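Protein K7 (Vaccinia virus WR, PDB 3JRV) acts as a Bcl-2-like virulence factor that binds host DDX3, TRAF6 and IRAK2, blocking IRF3 and NF-kappa-B activation in innate immunity. Local coordinates at residues Y7-F12 / T35-H39; V11-V15 / D28-E32; F60-A64 / F99-I104. All blocks are in the same frame, centred on the assembly; numbering follows the deposited sequence.

Contact 1 of 3, residues Y7-F12 / T35-H39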
loop_
_atom_site.group_PDB
_atom_site.type_symbol
_atom_site.label_atom_id
_atom_site.label_comp_id
_atom_site.label_asym_id
_atom_site.label_seq_id
_atom_site.Cartn_x
_atom_site.Cartn_y
_atom_site.Cartn_z
ATOM N N TYR A 7 16.874 -2.927 -7.390
ATOM C CA TYR A 7 15.800 -2.811 -6.401
ATOM C C TYR A 7 16.372 -2.528 -5.018
ATOM O O TYR A 7 15.748 -1.820 -4.201
ATOM C CB TYR A 7 14.945 -4.079 -6.434
ATOM C CG TYR A 7 13.731 -4.056 -5.507
ATOM C CD1 TYR A 7 12.855 -2.964 -5.484
ATOM C CD2 TYR A 7 13.374 -5.197 -4.797
ATOM C CE1 TYR A 7 11.698 -2.990 -4.673
ATOM C CE2 TYR A 7 12.247 -5.239 -4.005
ATOM C CZ TYR A 7 11.398 -4.126 -3.956
ATOM O OH TYR A 7 10.246 -4.192 -3.170
ATOM N N GLU A 8 17.560 -3.084 -4.731
ATOM C CA GLU A 8 18.158 -2.865 -3.410
ATOM C C GLU A 8 18.322 -1.364 -3.140
ATOM O O GLU A 8 18.185 -0.904 -1.983
ATOM C CB GLU A 8 19.528 -3.557 -3.285
ATOM C CG GLU A 8 20.107 -3.446 -1.887
ATOM C CD GLU A 8 21.396 -4.236 -1.739
ATOM O OE1 GLU A 8 21.853 -4.761 -2.766
ATOM O OE2 GLU A 8 21.949 -4.332 -0.616
ATOM N N ASP A 9 18.495 -0.592 -4.210
ATOM C CA ASP A 9 18.827 0.830 -4.044
ATOM C C ASP A 9 17.616 1.753 -4.287
ATOM O O ASP A 9 17.770 2.982 -4.454
ATOM C CB ASP A 9 19.947 1.209 -5.032
ATOM C CG ASP A 9 21.242 0.446 -4.788
ATOM O OD1 ASP A 9 21.615 0.203 -3.608
ATOM O OD2 ASP A 9 21.916 0.127 -5.805
ATOM N N ALA A 10 16.419 1.176 -4.273
ATOM C CA ALA A 10 15.182 1.929 -4.457
ATOM C C ALA A 10 15.135 3.070 -3.430
ATOM O O ALA A 10 15.564 2.914 -2.298
ATOM C CB ALA A 10 13.970 1.039 -4.257
ATOM N N VAL A 11 14.640 4.227 -3.851
ATOM C CA VAL A 11 14.580 5.391 -2.971
ATOM C C VAL A 11 13.144 5.579 -2.477
ATOM O O VAL A 11 12.177 5.487 -3.261
ATOM C CB VAL A 11 15.030 6.655 -3.740
ATOM C CG1 VAL A 11 15.032 7.881 -2.824
ATOM C CG2 VAL A 11 16.425 6.480 -4.363
ATOM N N PHE A 12 12.989 5.812 -1.174
ATOM C CA PHE A 12 11.672 6.010 -0.599
ATOM C C PHE A 12 11.585 7.421 -0.053
ATOM O O PHE A 12 12.169 7.717 0.988
ATOM C CB PHE A 12 11.456 4.966 0.504
ATOM C CG PHE A 12 11.492 3.578 -0.019
ATOM C CD1 PHE A 12 10.342 3.009 -0.513
ATOM C CD2 PHE A 12 12.677 2.860 -0.084
ATOM C CE1 PHE A 12 10.314 1.763 -1.070
ATOM C CE2 PHE A 12 12.671 1.570 -0.634
ATOM C CZ PHE A 12 11.485 1.044 -1.172
ATOM N N THR A 35 5.371 -0.623 -2.158
ATOM C CA THR A 35 6.700 -1.209 -2.452
ATOM C C THR A 35 7.558 -1.381 -1.188
ATOM O O THR A 35 8.167 -2.429 -0.942
ATOM C CB THR A 35 7.450 -0.329 -3.433
ATOM O OG1 THR A 35 6.753 -0.344 -4.680
ATOM C CG2 THR A 35 8.914 -0.818 -3.578
ATOM N N TRP A 36 7.548 -0.381 -0.315
ATOM C CA TRP A 36 8.340 -0.432 0.897
ATOM C C TRP A 36 7.970 -1.652 1.774
ATOM O O TRP A 36 8.849 -2.261 2.385
ATOM C CB TRP A 36 8.158 0.894 1.662
ATOM C CG TRP A 36 8.970 0.956 2.937
ATOM C CD1 TRP A 36 10.302 1.348 3.061
ATOM C CD2 TRP A 36 8.497 0.748 4.273
ATOM N NE1 TRP A 36 10.677 1.345 4.387
ATOM C CE2 TRP A 36 9.588 0.994 5.155
ATOM C CE3 TRP A 36 7.236 0.414 4.819
ATOM C CZ2 TRP A 36 9.460 0.898 6.553
ATOM C CZ3 TRP A 36 7.109 0.304 6.217
ATOM C CH2 TRP A 36 8.217 0.554 7.068
ATOM N N ARG A 37 6.680 -2.003 1.880
ATOM C CA ARG A 37 6.302 -3.143 2.746
ATOM C C ARG A 37 6.925 -4.458 2.211
ATOM O O ARG A 37 7.088 -5.397 2.974
ATOM C CB ARG A 37 4.761 -3.290 2.805
ATOM C CG ARG A 37 4.128 -2.088 3.602
ATOM C CD ARG A 37 4.543 -2.094 5.095
ATOM N NE ARG A 37 4.144 -3.334 5.781
ATOM C CZ ARG A 37 2.951 -3.561 6.351
ATOM N NH1 ARG A 37 1.964 -2.665 6.274
ATOM N NH2 ARG A 37 2.702 -4.746 6.924
ATOM N N ASN A 38 7.229 -4.523 0.917
ATOM C CA ASN A 38 7.998 -5.678 0.344
ATOM C C ASN A 38 9.495 -5.499 0.593
ATOM O O ASN A 38 10.187 -6.397 1.104
ATOM C CB ASN A 38 7.725 -5.756 -1.163
ATOM C CG ASN A 38 8.503 -6.871 -1.826
ATOM O OD1 ASN A 38 9.589 -6.633 -2.382
ATOM N ND2 ASN A 38 7.967 -8.070 -1.785
ATOM N N HIS A 39 9.988 -4.334 0.201
ATOM C CA HIS A 39 11.426 -4.032 0.237
ATOM C C HIS A 39 12.028 -4.173 1.622
ATOM O O HIS A 39 13.157 -4.670 1.769
ATOM C CB HIS A 39 11.614 -2.604 -0.290
ATOM C CG HIS A 39 13.043 -2.221 -0.527
ATOM N ND1 HIS A 39 13.842 -1.710 0.470
ATOM C CD2 HIS A 39 13.760 -2.142 -1.677
ATOM C CE1 HIS A 39 15.019 -1.387 -0.046
ATOM N NE2 HIS A 39 14.973 -1.586 -1.354
#
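Y7 and H39 meet in two ways, through hydrogen bonds and through their rings. H39 NE2 donates a weak bond to Y7 O at 3.0 Å and a second weak one to E8 O at 3.3 Å, so a single N-H is shared between two carbonyls of the 3-10 turn. At the far end of the tyrosine, Y7 OH donates to N38 OD1 over a short 2.6 Å, tilted modestly out of the amide plane. The other end of that amide is tied down too: N38 ND2 bonds to T109 O and I117 O, which fixes the flip of the group.

The aromatic contacts form a chain of T-shaped pairs. H39 puts its CD2 edge over the face of Y7, with the planes at 89°. F12 in turn drives its CE2-CZ edge at the face of H39, the centroids 4.9 Å apart. W36, with CG anti to the backbone N (chi1 -179°), brings CD1 over the middle of the F12 ring.

Aliphatic carbons fill in at the rims. T35 CG2 sits by the edge of Y7, 3.7 Å from Y7 CE1, and W36 CB lies 3.6 Å from F12 CE1. The bound DDX3 peptide packs on Y7, T35 and N38. Together Y7, F12, W36 and H39 make an aromatic cluster that fastens the N-terminal segment onto helix 26-42 of this Bcl-2-like fold.

Contact 2 of 3, residues V11-V15 / D28-E32; sequences VFYFV and DLIDE
F12 and F14 run alongside one face of helix 26-42, the irregular chain coming within 6.4 Å of it between F12 CA and E32 CA and staying about as close between F14 CA and L29 CA.

E32 carries the polar part. Its CG is anti to the backbone N (chi1 172°) and the chain is extended beyond it, which takes the carboxylate off the helix and up to the backbone of the loop. There each oxygen takes one amide: Y13 N donates to E32 OE1 at 2.8 Å, F14 N to E32 OE2 at 2.7 Å. The two approaches differ. F14 N-H is the straighter bond, at 158°, and uses the syn lone pair of E32 OE2, whereas Y13 N comes from above the carboxylate plane. A water donates to both E32 OE1 and V11 O, tying a third loop residue to the glutamate, and Y54 OH hydrogen-bonds to E32 OE2.

The apolar contacts flank this site. E32 CG comes up to the edge of the F12 ring, near its plane, 3.4 Å from F12 CD1. F14 turns its ring face to L29: L29 CB stands 4.2 Å from the ring centroid, almost exactly on its normal, while L29 CD1 touches F14 CB at 3.7 Å. D28 adds a fringe contact, its CB near F14 CE2. The carboxylate of D28 looks elsewhere, to a basic side chain of the bound DDX3 peptide.

With two consecutive backbone amides, a water and a tyrosine hydroxyl around it, the E32 carboxylate is probably stabilised in its charged form, and through it the amides of an irregular loop are joined to the helix.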
loop_
_atom_site.group_PDB
_atom_site.type_symbol
_atom_site.label_atom_id
_atom_site.label_comp_id
_atom_site.label_asym_id
_atom_site.label_seq_id
_atom_site.Cartn_x
_atom_site.Cartn_y
_atom_site.Cartn_z
ATOM N N VAL A 11 14.640 4.227 -3.851
ATOM C CA VAL A 11 14.580 5.391 -2.971
ATOM C C VAL A 11 13.144 5.579 -2.477
ATOM O O VAL A 11 12.177 5.487 -3.261
ATOM C CB VAL A 11 15.030 6.655 -3.740
ATOM C CG1 VAL A 11 15.032 7.881 -2.824
ATOM C CG2 VAL A 11 16.425 6.480 -4.363
ATOM N N PHE A 12 12.989 5.812 -1.174
ATOM C CA PHE A 12 11.672 6.010 -0.599
ATOM C C PHE A 12 11.585 7.421 -0.053
ATOM O O PHE A 12 12.169 7.717 0.988
ATOM C CB PHE A 12 11.456 4.966 0.504
ATOM C CG PHE A 12 11.492 3.578 -0.019
ATOM C CD1 PHE A 12 10.342 3.009 -0.513
ATOM C CD2 PHE A 12 12.677 2.860 -0.084
ATOM C CE1 PHE A 12 10.314 1.763 -1.070
ATOM C CE2 PHE A 12 12.671 1.570 -0.634
ATOM C CZ PHE A 12 11.485 1.044 -1.172
ATOM N N TYR A 13 10.954 8.297 -0.822
ATOM C CA TYR A 13 10.958 9.722 -0.530
ATOM C C TYR A 13 10.109 10.098 0.671
ATOM O O TYR A 13 10.349 11.163 1.276
ATOM C CB TYR A 13 10.438 10.475 -1.743
ATOM C CG TYR A 13 11.385 10.365 -2.905
ATOM C CD1 TYR A 13 12.519 11.188 -2.994
ATOM C CD2 TYR A 13 11.155 9.433 -3.912
ATOM C CE1 TYR A 13 13.398 11.045 -4.048
ATOM C CE2 TYR A 13 12.012 9.323 -4.991
ATOM C CZ TYR A 13 13.117 10.135 -5.060
ATOM O OH TYR A 13 13.978 9.979 -6.136
ATOM N N PHE A 14 9.129 9.254 1.029
ATOM C CA PHE A 14 8.238 9.621 2.126
ATOM C C PHE A 14 8.503 8.886 3.432
ATOM O O PHE A 14 7.796 9.115 4.443
ATOM C CB PHE A 14 6.781 9.354 1.732
ATOM C CG PHE A 14 6.304 10.164 0.546
ATOM C CD1 PHE A 14 5.664 11.384 0.734
ATOM C CD2 PHE A 14 6.447 9.669 -0.749
ATOM C CE1 PHE A 14 5.166 12.109 -0.377
ATOM C CE2 PHE A 14 5.986 10.381 -1.852
ATOM C CZ PHE A 14 5.381 11.612 -1.674
ATOM N N VAL A 15 9.489 7.983 3.424
ATOM C CA VAL A 15 9.695 7.045 4.533
ATOM C C VAL A 15 9.871 7.685 5.904
ATOM O O VAL A 15 9.409 7.095 6.890
ATOM C CB VAL A 15 10.847 6.072 4.224
ATOM C CG1 VAL A 15 12.207 6.805 4.121
ATOM C CG2 VAL A 15 10.954 4.966 5.289
ATOM N N ASP A 28 1.778 8.891 -5.470
ATOM C CA ASP A 28 3.194 8.532 -5.312
ATOM C C ASP A 28 3.424 7.905 -3.944
ATOM O O ASP A 28 4.196 6.928 -3.815
ATOM C CB ASP A 28 4.097 9.764 -5.453
ATOM C CG ASP A 28 4.140 10.313 -6.863
ATOM O OD1 ASP A 28 3.980 9.560 -7.858
ATOM O OD2 ASP A 28 4.253 11.550 -6.982
ATOM N N LEU A 29 2.801 8.468 -2.906
ATOM C CA LEU A 29 2.991 7.972 -1.555
ATOM C C LEU A 29 2.472 6.514 -1.457
ATOM O O LEU A 29 3.124 5.632 -0.892
ATOM C CB LEU A 29 2.150 8.849 -0.594
ATOM C CG LEU A 29 1.998 8.263 0.809
ATOM C CD1 LEU A 29 3.315 8.064 1.566
ATOM C CD2 LEU A 29 0.973 9.101 1.688
ATOM N N ILE A 30 1.271 6.240 -1.952
ATOM C CA ILE A 30 0.739 4.888 -1.769
ATOM C C ILE A 30 1.553 3.901 -2.603
ATOM O O ILE A 30 1.866 2.803 -2.114
ATOM C CB ILE A 30 -0.739 4.863 -2.205
ATOM C CG1 ILE A 30 -1.560 5.736 -1.225
ATOM C CG2 ILE A 30 -1.254 3.411 -2.264
ATOM C CD1 ILE A 30 -1.509 5.253 0.225
ATOM N N ASP A 31 1.947 4.290 -3.817
ATOM C CA ASP A 31 2.761 3.410 -4.661
ATOM C C ASP A 31 4.050 3.066 -3.900
ATOM O O ASP A 31 4.421 1.892 -3.770
ATOM C CB ASP A 31 3.131 4.177 -5.934
ATOM C CG ASP A 31 3.870 3.342 -6.950
ATOM O OD1 ASP A 31 3.947 2.097 -6.762
ATOM O OD2 ASP A 31 4.356 3.935 -7.965
ATOM N N GLU A 32 4.748 4.092 -3.402
ATOM C CA GLU A 32 6.023 3.848 -2.714
ATOM C C GLU A 32 5.839 2.973 -1.476
ATOM O O GLU A 32 6.694 2.126 -1.170
ATOM C CB GLU A 32 6.697 5.194 -2.363
ATOM C CG GLU A 32 7.887 5.135 -1.526
ATOM C CD GLU A 32 8.334 6.543 -1.199
ATOM O OE1 GLU A 32 8.718 7.290 -2.154
ATOM O OE2 GLU A 32 8.212 6.883 0.003
HETATM O O HOH W 1 9.667 6.107 -4.688
#

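Contact 3 of 3, residues F60-A64 / F99-I104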
loop_
_atom_site.group_PDB
_atom_site.type_symbol
_atom_site.label_atom_id
_atom_site.label_comp_id
_atom_site.label_asym_id
_atom_site.label_seq_id
_atom_site.Cartn_x
_atom_site.Cartn_y
_atom_site.Cartn_z
ATOM N N PHE A 60 -3.630 0.609 8.456
ATOM C CA PHE A 60 -4.653 0.103 7.519
ATOM C C PHE A 60 -4.573 -1.439 7.452
ATOM O O PHE A 60 -5.533 -2.073 7.003
ATOM C CB PHE A 60 -4.516 0.680 6.118
ATOM C CG PHE A 60 -4.789 2.172 6.032
ATOM C CD1 PHE A 60 -5.333 2.874 7.120
ATOM C CD2 PHE A 60 -4.469 2.840 4.861
ATOM C CE1 PHE A 60 -5.615 4.262 7.031
ATOM C CE2 PHE A 60 -4.679 4.218 4.739
ATOM C CZ PHE A 60 -5.289 4.928 5.833
ATOM N N ASP A 61 -3.489 -2.028 7.955
ATOM C CA ASP A 61 -3.461 -3.495 8.107
ATOM C C ASP A 61 -4.660 -3.942 8.988
ATOM O O ASP A 61 -5.332 -4.934 8.660
ATOM C CB ASP A 61 -2.150 -3.983 8.746
ATOM C CG ASP A 61 -0.911 -3.833 7.822
ATOM O OD1 ASP A 61 -0.975 -3.231 6.724
ATOM O OD2 ASP A 61 0.139 -4.395 8.221
ATOM N N ASP A 62 -4.857 -3.263 10.121
ATOM C CA ASP A 62 -5.953 -3.546 11.055
ATOM C C ASP A 62 -7.288 -3.272 10.400
ATOM O O ASP A 62 -8.254 -3.977 10.687
ATOM C CB ASP A 62 -5.905 -2.683 12.318
ATOM C CG ASP A 62 -4.726 -2.991 13.208
ATOM O OD1 ASP A 62 -4.053 -4.022 12.959
ATOM O OD2 ASP A 62 -4.443 -2.155 14.127
ATOM N N VAL A 63 -7.362 -2.228 9.570
ATOM C CA VAL A 63 -8.633 -1.933 8.896
ATOM C C VAL A 63 -9.001 -3.072 7.969
ATOM O O VAL A 63 -10.159 -3.493 7.915
ATOM C CB VAL A 63 -8.594 -0.620 8.064
ATOM C CG1 VAL A 63 -9.892 -0.479 7.220
ATOM C CG2 VAL A 63 -8.319 0.600 8.964
ATOM N N ALA A 64 -8.004 -3.614 7.267
ATOM C CA ALA A 64 -8.255 -4.745 6.368
ATOM C C ALA A 64 -8.719 -5.960 7.152
ATOM O O ALA A 64 -9.671 -6.651 6.743
ATOM C CB ALA A 64 -7.000 -5.077 5.553
ATOM N N PHE A 99 -9.380 2.040 2.640
ATOM C CA PHE A 99 -8.299 1.761 3.608
ATOM C C PHE A 99 -8.038 0.268 3.711
ATOM O O PHE A 99 -6.881 -0.155 3.816
ATOM C CB PHE A 99 -8.524 2.377 4.996
ATOM C CG PHE A 99 -8.622 3.883 5.013
ATOM C CD1 PHE A 99 -8.355 4.642 3.878
ATOM C CD2 PHE A 99 -8.930 4.528 6.210
ATOM C CE1 PHE A 99 -8.449 6.081 3.923
ATOM C CE2 PHE A 99 -9.038 5.961 6.275
ATOM C CZ PHE A 99 -8.761 6.720 5.139
ATOM N N ALA A 100 -9.101 -0.542 3.686
ATOM C CA ALA A 100 -8.931 -2.012 3.678
ATOM C C ALA A 100 -8.155 -2.448 2.454
ATOM O O ALA A 100 -7.332 -3.370 2.533
ATOM C CB ALA A 100 -10.284 -2.686 3.689
ATOM N N THR A 101 -8.402 -1.816 1.313
ATOM C CA THR A 101 -7.775 -2.251 0.053
ATOM C C THR A 101 -6.285 -1.892 0.103
ATOM O O THR A 101 -5.435 -2.686 -0.300
ATOM C CB THR A 101 -8.436 -1.583 -1.176
ATOM O OG1 THR A 101 -9.811 -1.971 -1.220
ATOM C CG2 THR A 101 -7.789 -1.995 -2.533
ATOM N N ILE A 102 -5.955 -0.688 0.575
ATOM C CA ILE A 102 -4.538 -0.358 0.775
ATOM C C ILE A 102 -3.877 -1.345 1.748
ATOM O O ILE A 102 -2.732 -1.788 1.508
ATOM C CB ILE A 102 -4.392 1.127 1.265
ATOM C CG1 ILE A 102 -4.906 2.043 0.152
ATOM C CG2 ILE A 102 -2.929 1.420 1.652
ATOM C CD1 ILE A 102 -5.130 3.480 0.639
ATOM N N GLY A 103 -4.552 -1.640 2.864
ATOM C CA GLY A 103 -4.090 -2.640 3.835
ATOM C C GLY A 103 -3.827 -3.983 3.164
ATOM O O GLY A 103 -2.808 -4.641 3.490
ATOM N N ILE A 104 -4.751 -4.429 2.306
ATOM C CA ILE A 104 -4.616 -5.725 1.614
ATOM C C ILE A 104 -3.430 -5.711 0.681
ATOM O O ILE A 104 -2.669 -6.682 0.641
ATOM C CB ILE A 104 -5.954 -6.133 0.845
ATOM C CG1 ILE A 104 -6.975 -6.552 1.884
ATOM C CG2 ILE A 104 -5.645 -7.234 -0.193
ATOM C CD1 ILE A 104 -6.788 -8.000 2.315
#
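F60 O is held from two sides: A64 N donates the ordinary helical bond at 2.9 Å, and across the interface G103 CA makes a CA-H...O contact of 3.5 Å. G103 makes that approach possible by having no side chain: the direction a CB would take runs straight at F60 O, and D61 CA is 4.4 Å from G103 CA. The small A64 works likewise, its CB set 3.5 Å from A100 O and also touching I104 CG1.

Beside this tight crossing lie the two phenylalanines. The rings of F60 and F99 form an offset stack, centroids 4.2 Å apart and planes only 11° from parallel; F60 CZ lies over the centre of the F99 ring. F99 CB also points a C-H at the face of F60, while I102 CG2 sits at the edge of that ring. V63, with CG1 anti to its backbone N (chi1 172°), places that methyl 3.6 Å from A100 N and against F99 CB.

Both phenylalanines also touch L140 of helix 134-148. The axes of the two segments approach to 7.2 Å at a crossing angle of -106°, a close Gly/Ala-mediated helix crossing in the core of the all-helical Bcl-2-like fold, where helix 60-68 crosses helix 95-114.

In the fold
Contacts 1 and 2 both lay the N-terminal segment on helix 26-42 and share F12, their centres about 9 Å apart. Contact 1 is buried and largely aromatic; contact 2 is the more exposed of the two and turns on a carboxylate bonded to loop amides. Contact 3 is core of another kind, helix against helix, apolar and without a hydrogen bond between its segments. Its centre is about 20 Å from that of contact 1 and 17 Å from that of contact 2, yet helix 26-42 reaches it from both: R37 forms a salt bridge with D61, and I30 packs on I102. Residues of contacts 1 and 2 also touch the bound DDX3 peptide.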